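Local coordinates for Acarbose/maltose binding protein GacH (PDB 3K01), which serves as the solute receptor of an ABC transporter, binding acarbose and an acarbose homolog and probably maltose, at residues L26-V30 and N308-A314; Q291-G296 and K362-W368. All coordinates share one frame; numbering follows the deposited sequence.

Interaction 1 (L26-V30 and N308-A314); sequences LSGTV and NLDASYA. With SO4 (sulfate ion), chain B.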
ATOM      1  N   LEU A  26      30.284  -2.883  16.958  1.00 12.43           N
ATOM      2  CA  LEU A  26      29.043  -2.218  17.333  1.00 12.69           C
ATOM      3  C   LEU A  26      28.616  -2.635  18.725  1.00 12.62           C
ATOM      4  O   LEU A  26      28.743  -3.797  19.102  1.00 13.30           O
ATOM      5  CB  LEU A  26      27.926  -2.541  16.340  1.00 13.79           C
ATOM      6  CG  LEU A  26      28.093  -1.952  14.951  1.00 15.20           C
ATOM      7  CD1 LEU A  26      26.978  -2.445  14.023  1.00 18.40           C
ATOM      8  CD2 LEU A  26      28.078  -0.461  15.023  1.00 14.81           C
ATOM      9  N   SER A  27      28.096  -1.685  19.489  1.00 13.39           N
ATOM     10  CA  SER A  27      27.647  -1.976  20.842  1.00 14.72           C
ATOM     11  C   SER A  27      26.464  -1.087  21.187  1.00 15.85           C
ATOM     12  O   SER A  27      26.026  -0.303  20.352  1.00 16.74           O
ATOM     13  CB  SER A  27      28.797  -1.784  21.859  1.00 14.86           C
ATOM     14  OG  SER A  27      29.212  -0.440  21.869  1.00 16.75           O
ATOM     15  N   GLY A  28      25.953  -1.238  22.401  1.00 15.89           N
ATOM     16  CA  GLY A  28      24.869  -0.389  22.880  1.00 15.95           C
ATOM     17  C   GLY A  28      23.525  -1.052  22.654  1.00 15.57           C
ATOM     18  O   GLY A  28      23.447  -2.251  22.391  1.00 17.36           O
ATOM     19  N   THR A  29      22.472  -0.249  22.750  1.00 15.46           N
ATOM     20  CA  THR A  29      21.098  -0.748  22.646  1.00 14.78           C
ATOM     21  C   THR A  29      20.491  -0.261  21.345  1.00 13.37           C
ATOM     22  O   THR A  29      20.738   0.873  20.920  1.00 13.63           O
ATOM     23  CB  THR A  29      20.260  -0.221  23.813  1.00 15.08           C
ATOM     24  OG1 THR A  29      20.797  -0.728  25.040  1.00 17.53           O
ATOM     25  CG2 THR A  29      18.797  -0.654  23.701  1.00 16.01           C
ATOM     26  N   VAL A  30      19.728  -1.141  20.689  1.00 11.69           N
ATOM     27  CA  VAL A  30      18.840  -0.718  19.596  1.00 11.39           C
ATOM     28  C   VAL A  30      17.423  -1.139  19.965  1.00 10.05           C
ATOM     29  O   VAL A  30      17.115  -2.333  19.958  1.00 10.28           O
ATOM     30  CB  VAL A  30      19.237  -1.317  18.226  1.00 11.51           C
ATOM     31  CG1 VAL A  30      18.186  -0.935  17.154  1.00 11.75           C
ATOM     32  CG2 VAL A  30      20.627  -0.843  17.785  1.00 12.26           C
ATOM     33  N   ASN A 308      22.088   5.896  19.658  1.00 11.23           N
ATOM     34  CA  ASN A 308      22.887   4.856  19.065  1.00 11.60           C
ATOM     35  C   ASN A 308      22.715   4.830  17.560  1.00 10.82           C
ATOM     36  O   ASN A 308      22.265   3.831  16.968  1.00  9.53           O
ATOM     37  CB  ASN A 308      22.596   3.503  19.695  1.00 12.12           C
ATOM     38  CG  ASN A 308      23.725   2.518  19.453  1.00 14.70           C
ATOM     39  OD1 ASN A 308      24.683   2.812  18.697  1.00 17.29           O
ATOM     40  ND2 ASN A 308      23.634   1.351  20.079  1.00 14.98           N
ATOM     41  N   LEU A 309      23.081   5.928  16.924  1.00 10.56           N
ATOM     42  CA  LEU A 309      22.893   6.044  15.484  1.00 10.38           C
ATOM     43  C   LEU A 309      23.669   4.990  14.738  1.00 10.09           C
ATOM     44  O   LEU A 309      23.153   4.373  13.805  1.00 10.64           O
ATOM     45  CB  LEU A 309      23.284   7.439  14.987  1.00 10.23           C
ATOM     46  CG  LEU A 309      22.347   8.574  15.366  1.00  9.98           C
ATOM     47  CD1 LEU A 309      23.024   9.894  15.046  1.00 12.17           C
ATOM     48  CD2 LEU A 309      20.993   8.467  14.641  1.00 11.73           C
ATOM     49  N   ASP A 310      24.911   4.744  15.112  1.00 10.66           N
ATOM     50  CA  ASP A 310      25.703   3.830  14.323  1.00 11.16           C
ATOM     51  C   ASP A 310      25.139   2.407  14.334  1.00 10.51           C
ATOM     52  O   ASP A 310      25.072   1.750  13.286  1.00 10.57           O
ATOM     53  CB  ASP A 310      27.174   3.870  14.756  1.00 12.28           C
ATOM     54  CG  ASP A 310      27.836   5.194  14.433  1.00 15.22           C
ATOM     55  OD1 ASP A 310      27.486   5.835  13.424  1.00 17.30           O
ATOM     56  OD2 ASP A 310      28.734   5.587  15.211  1.00 20.09           O
ATOM     57  N   ALA A 311      24.712   1.930  15.499  1.00  9.25           N
ATOM     58  CA  ALA A 311      24.139   0.585  15.547  1.00  9.30           C
ATOM     59  C   ALA A 311      22.791   0.554  14.833  1.00  8.77           C
ATOM     60  O   ALA A 311      22.437  -0.464  14.242  1.00  8.93           O
ATOM     61  CB  ALA A 311      24.016   0.084  16.977  1.00 10.16           C
ATOM     62  N   SER A 312      22.060   1.672  14.915  1.00  8.36           N
ATOM     63  CA  SER A 312      20.766   1.764  14.236  1.00  8.23           C
ATOM     64  C   SER A 312      20.919   1.744  12.724  1.00  8.29           C
ATOM     65  O   SER A 312      20.128   1.096  12.038  1.00  8.78           O
ATOM     66  CB  SER A 312      19.985   3.004  14.681  1.00  8.46           C
ATOM     67  OG  SER A 312      19.727   2.980  16.071  1.00  9.40           O
ATOM     68  N   TYR A 313      21.933   2.421  12.183  1.00  8.46           N
ATOM     69  CA  TYR A 313      22.172   2.352  10.742  1.00  8.52           C
ATOM     70  C   TYR A 313      22.400   0.900  10.334  1.00  8.63           C
ATOM     71  O   TYR A 313      21.850   0.426   9.333  1.00  8.39           O
ATOM     72  CB  TYR A 313      23.432   3.132  10.371  1.00  8.08           C
ATOM     73  CG  TYR A 313      23.401   4.627  10.624  1.00  8.82           C
ATOM     74  CD1 TYR A 313      22.213   5.365  10.588  1.00  8.14           C
ATOM     75  CD2 TYR A 313      24.587   5.313  10.898  1.00  8.61           C
ATOM     76  CE1 TYR A 313      22.217   6.742  10.821  1.00  9.60           C
ATOM     77  CE2 TYR A 313      24.597   6.675  11.127  1.00  8.75           C
ATOM     78  CZ  TYR A 313      23.419   7.390  11.103  1.00  9.19           C
ATOM     79  OH  TYR A 313      23.432   8.746  11.332  1.00 11.07           O
ATOM     80  N   ALA A 314      23.232   0.184  11.101  1.00  8.18           N
ATOM     81  CA  ALA A 314      23.528  -1.190  10.778  1.00  8.47           C
ATOM     82  C   ALA A 314      22.288  -2.087  10.943  1.00  8.32           C
ATOM     83  O   ALA A 314      22.074  -3.022  10.149  1.00  7.76           O
ATOM     84  CB  ALA A 314      24.678  -1.693  11.653  1.00  9.34           C
TER
HETATM   85  S   SO4 B 405      30.960  -5.285  14.135  1.00 31.95           S
HETATM   86  O1  SO4 B 405      30.417  -5.675  12.829  1.00 34.08           O
HETATM   87  O2  SO4 B 405      29.956  -5.417  15.186  1.00 32.46           O
HETATM   88  O3  SO4 B 405      32.115  -6.123  14.450  1.00 34.91           O
HETATM   89  O4  SO4 B 405      31.369  -3.884  14.059  1.00 32.97           O
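Asn-308, the N-cap of helix 309-320, reaches with its amide to the backbone at the start of strand 28-34, the first strand of a lobe built as in bacterial solute-binding proteins of family 1. Its CG is anti to the backbone N (chi1 -160°), which carries the amide over to the strand. There ND2 donates twice: to Ser-27 O at 2.9 Å, in the carbonyl plane and on a lone pair, and to Thr-29 O at 3.1 Å, from well above that carbonyl's plane. The two carbonyls on either side of Gly-28 thus fix the rotation of the amide. OD1 meanwhile takes a weak capping bond from Ala-311 N, so one side chain ties the strand to the first turn of the helix. Gly-28 CA comes to 3.5 Å from ND2 of Asn-308, with no side chain in between.

Leu-26 packs with its two methyl groups on the same helix. CD1 meets Ala-314 CB at 3.4 Å, closer than usual for two carbons, while CD2 lies 4.1 Å from Ala-311 CA; beyond the segments the side chain touches His-55 and Val-58. Its backbone N donates to a sulfate ion, probably from the crystallisation liquor, which His-55 also binds.

Val-30, deeper in the lobe, touches Val-58 and Val-87 of the neighbouring strands. Its CG2, anti to the carbonyl carbon, rests against Ala-311 CB at 3.6 Å.

Interaction 2 (Q291-G296 and K362-W368); sequences QGSPQG and KAVERPW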
ATOM      1  N   GLN A 291      -2.780   3.193 -16.256  1.00  8.04           N
ATOM      2  CA  GLN A 291      -3.055   2.007 -15.486  1.00  8.58           C
ATOM      3  C   GLN A 291      -2.164   2.043 -14.273  1.00  8.82           C
ATOM      4  O   GLN A 291      -0.932   2.126 -14.394  1.00 10.15           O
ATOM      5  CB  GLN A 291      -2.773   0.754 -16.306  1.00  7.82           C
ATOM      6  CG  GLN A 291      -3.197  -0.514 -15.579  1.00  8.89           C
ATOM      7  CD  GLN A 291      -3.093  -1.803 -16.398  1.00  9.25           C
ATOM      8  OE1 GLN A 291      -3.610  -2.873 -15.990  1.00 10.98           O
ATOM      9  NE2 GLN A 291      -2.471  -1.722 -17.540  1.00  9.09           N
ATOM     10  N   GLY A 292      -2.756   1.956 -13.101  1.00  7.33           N
ATOM     11  CA  GLY A 292      -1.938   1.916 -11.902  1.00  6.84           C
ATOM     12  C   GLY A 292      -2.746   1.691 -10.661  1.00  6.57           C
ATOM     13  O   GLY A 292      -3.953   1.979 -10.623  1.00  6.87           O
ATOM     14  N   SER A 293      -2.067   1.231  -9.615  1.00  6.18           N
ATOM     15  CA  SER A 293      -2.683   0.948  -8.333  1.00  6.79           C
ATOM     16  C   SER A 293      -1.878   1.650  -7.247  1.00  7.29           C
ATOM     17  O   SER A 293      -0.675   1.872  -7.401  1.00  7.33           O
ATOM     18  CB  SER A 293      -2.732  -0.569  -8.092  1.00  6.52           C
ATOM     19  OG  SER A 293      -1.468  -1.149  -8.365  1.00  7.80           O
ATOM     20  N   PRO A 294      -2.516   2.039  -6.151  1.00  6.09           N
ATOM     21  CA  PRO A 294      -1.777   2.772  -5.127  1.00  6.99           C
ATOM     22  C   PRO A 294      -0.780   1.897  -4.378  1.00  7.75           C
ATOM     23  O   PRO A 294      -0.939   0.684  -4.250  1.00  7.63           O
ATOM     24  CB  PRO A 294      -2.876   3.270  -4.206  1.00  6.49           C
ATOM     25  CG  PRO A 294      -3.978   2.215  -4.350  1.00  6.76           C
ATOM     26  CD  PRO A 294      -3.937   1.840  -5.790  1.00  6.95           C
ATOM     27  N   GLN A 295       0.214   2.549  -3.800  1.00  7.73           N
ATOM     28  CA  GLN A 295       1.336   1.856  -3.159  1.00  7.54           C
ATOM     29  C   GLN A 295       1.203   1.857  -1.660  1.00  7.42           C
ATOM     30  O   GLN A 295       0.992   2.908  -1.054  1.00  8.27           O
ATOM     31  CB  GLN A 295       2.598   2.636  -3.486  1.00  8.24           C
ATOM     32  CG  GLN A 295       3.869   2.063  -2.872  1.00  8.42           C
ATOM     33  CD  GLN A 295       5.061   2.942  -3.120  1.00  8.69           C
ATOM     34  OE1 GLN A 295       5.004   3.867  -3.913  1.00  9.07           O
ATOM     35  NE2 GLN A 295       6.178   2.619  -2.469  1.00  8.40           N
ATOM     36  N   GLY A 296       1.340   0.681  -1.050  1.00  7.03           N
ATOM     37  CA  GLY A 296       1.437   0.566   0.391  1.00  7.67           C
ATOM     38  C   GLY A 296       2.725  -0.143   0.781  1.00  6.62           C
ATOM     39  O   GLY A 296       3.605  -0.403  -0.046  1.00  7.12           O
ATOM     40  N   LYS A 362       2.417  -2.454 -11.193  1.00  8.00           N
ATOM     41  CA  LYS A 362       1.568  -1.318 -11.548  1.00  8.95           C
ATOM     42  C   LYS A 362       1.495  -0.291 -10.453  1.00  8.07           C
ATOM     43  O   LYS A 362       0.736   0.681 -10.590  1.00  8.16           O
ATOM     44  CB  LYS A 362       0.156  -1.802 -11.927  1.00  8.91           C
ATOM     45  CG  LYS A 362       0.097  -2.454 -13.314  1.00 12.27           C
ATOM     46  CD  LYS A 362       0.518  -1.507 -14.437  1.00 15.41           C
ATOM     47  CE  LYS A 362       0.506  -2.282 -15.732  1.00 17.04           C
ATOM     48  NZ  LYS A 362       1.713  -3.164 -15.836  1.00 16.60           N
ATOM     49  N   ALA A 363       2.242  -0.446  -9.366  1.00  7.10           N
ATOM     50  CA  ALA A 363       2.116   0.493  -8.258  1.00  7.15           C
ATOM     51  C   ALA A 363       2.509   1.906  -8.665  1.00  7.46           C
ATOM     52  O   ALA A 363       3.479   2.102  -9.404  1.00  8.68           O
ATOM     53  CB  ALA A 363       2.938   0.015  -7.077  1.00  7.77           C
ATOM     54  N   VAL A 364       1.766   2.873  -8.132  1.00  8.25           N
ATOM     55  CA  VAL A 364       2.025   4.288  -8.386  1.00  8.05           C
ATOM     56  C   VAL A 364       2.397   4.909  -7.057  1.00  8.32           C
ATOM     57  O   VAL A 364       1.739   4.679  -6.055  1.00  8.26           O
ATOM     58  CB  VAL A 364       0.748   4.982  -8.971  1.00  7.96           C
ATOM     59  CG1 VAL A 364       0.950   6.506  -9.106  1.00  9.65           C
ATOM     60  CG2 VAL A 364       0.377   4.376 -10.307  1.00  9.57           C
ATOM     61  N   GLU A 365       3.447   5.729  -7.070  1.00  8.31           N
ATOM     62  CA  GLU A 365       3.898   6.364  -5.858  1.00  7.83           C
ATOM     63  C   GLU A 365       2.838   7.279  -5.262  1.00  8.14           C
ATOM     64  O   GLU A 365       2.074   7.920  -5.999  1.00  8.27           O
ATOM     65  CB  GLU A 365       5.124   7.218  -6.161  1.00  9.21           C
ATOM     66  CG  GLU A 365       6.373   6.436  -6.549  1.00  8.52           C
ATOM     67  CD  GLU A 365       7.544   7.334  -6.918  1.00 10.20           C
ATOM     68  OE1 GLU A 365       7.648   8.435  -6.354  1.00 11.84           O
ATOM     69  OE2 GLU A 365       8.374   6.921  -7.770  1.00 14.15           O
ATOM     70  N   ARG A 366       2.815   7.359  -3.947  1.00  9.16           N
ATOM     71  CA  ARG A 366       2.074   8.413  -3.251  1.00 10.12           C
ATOM     72  C   ARG A 366       2.799   9.741  -3.466  1.00 10.53           C
ATOM     73  O   ARG A 366       3.977   9.755  -3.818  1.00 10.24           O
ATOM     74  CB  ARG A 366       2.111   8.177  -1.737  1.00 11.66           C
ATOM     75  CG  ARG A 366       1.666   6.831  -1.272  1.00 13.46           C
ATOM     76  CD  ARG A 366       0.164   6.685  -1.142  1.00 16.03           C
ATOM     77  NE  ARG A 366      -0.081   5.411  -0.490  1.00 14.74           N
ATOM     78  CZ  ARG A 366      -0.407   5.205   0.784  1.00 11.79           C
ATOM     79  NH1 ARG A 366      -0.709   6.197   1.627  1.00 14.83           N
ATOM     80  NH2 ARG A 366      -0.560   3.951   1.185  1.00 12.81           N
ATOM     81  N   PRO A 367       2.113  10.870  -3.192  1.00 11.11           N
ATOM     82  CA  PRO A 367       2.872  12.102  -3.028  1.00 11.28           C
ATOM     83  C   PRO A 367       3.597  12.023  -1.682  1.00 10.51           C
ATOM     84  O   PRO A 367       2.979  11.828  -0.638  1.00 10.87           O
ATOM     85  CB  PRO A 367       1.791  13.204  -3.024  1.00 12.48           C
ATOM     86  CG  PRO A 367       0.552  12.516  -2.647  1.00 12.89           C
ATOM     87  CD  PRO A 367       0.660  11.054  -2.993  1.00 12.23           C
ATOM     88  N   TRP A 368       4.915  12.209  -1.720  1.00 10.19           N
ATOM     89  CA  TRP A 368       5.728  11.982  -0.534  1.00 10.37           C
ATOM     90  C   TRP A 368       5.854  13.264   0.278  1.00 10.46           C
ATOM     91  O   TRP A 368       6.946  13.830   0.440  1.00 11.24           O
ATOM     92  CB  TRP A 368       7.095  11.414  -0.926  1.00 10.33           C
ATOM     93  CG  TRP A 368       6.987  10.182  -1.765  1.00  9.75           C
ATOM     94  CD1 TRP A 368       7.461  10.032  -3.033  1.00 10.63           C
ATOM     95  CD2 TRP A 368       6.339   8.940  -1.415  1.00  9.36           C
ATOM     96  NE1 TRP A 368       7.164   8.765  -3.501  1.00  9.75           N
ATOM     97  CE2 TRP A 368       6.493   8.078  -2.533  1.00  8.43           C
ATOM     98  CE3 TRP A 368       5.674   8.470  -0.284  1.00  9.32           C
ATOM     99  CZ2 TRP A 368       5.976   6.791  -2.558  1.00 10.36           C
ATOM    100  CZ3 TRP A 368       5.177   7.182  -0.303  1.00 10.31           C
ATOM    101  CH2 TRP A 368       5.340   6.351  -1.448  1.00  9.82           C
TER
HETATM  102  O   HOH W   1       1.455   1.757 -13.343  1.00 21.76           O
HETATM  103  O   HOH W   2      -0.196   5.530  -4.410  1.00  8.46           O
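Backbone hydrogen bonds join Ser-293 to the short strand 363-364 in a parallel bridge with Ala-363. Ser-293 N donates to Lys-362 O at 3.0 Å, and Val-364 N returns a shorter bond of 2.7 Å to Ser-293 O. Two waters extend the pairing: one donates to both Gln-291 O and Lys-362 O, the other accepts from Gln-295 N and donates to Val-364 O.

The side chain of Arg-366 adds a further link. A bend at chi2 (-83°) turns its guanidinium so that NE and NH2 approach Gln-295 O side-on, at 2.8 and 2.9 Å, and both donate to that single carbonyl oxygen.

Apolar and edge contacts fill in the rest. Val-364 CG2 sits 3.7 Å from Gly-292 CA, packed against the bare glycine backbone, and the Lys-362 methylenes pass across the side chain of Gln-291. The extended Gln-295 sends its amide to the edge of the Trp-368 ring, the two planes 80° apart, with OE1 3.4 Å from CZ2. This OE1 is buried without a hydrogen-bond partner in the model, whereas NE2 donates to Gln-122 O. Trp-368 is itself held by NE1, which donates to Glu-365 OE1 at 2.9 Å in the plane of the ring.

Such a short, weakly bonded parallel strand, laid beside a long strand that also pairs with both 87-91 and 132-148, is consistent with the hinge region between the two lobes of a bacterial solute-binding protein.

Overall arrangement
From the N terminus, the chain enters interaction 1 at the start of strand 28-34 and returns to it only at helix 309-320, closing a loop of 277 intervening residues. Within that span it passes 291-296, the first half of interaction 2, whose partner 362-368 comes after the helix; the second loop, of 65 residues, therefore crosses the first instead of nesting in it. Strand 293-302 runs from interaction 2 toward helix 309-320. Both contacts reach the same mixed sheet, yet their centres lie 33 Å apart: interaction 1 fastens a helix to the sheet far from the chain's centre, and interaction 2 adds strand 363-364 near its middle.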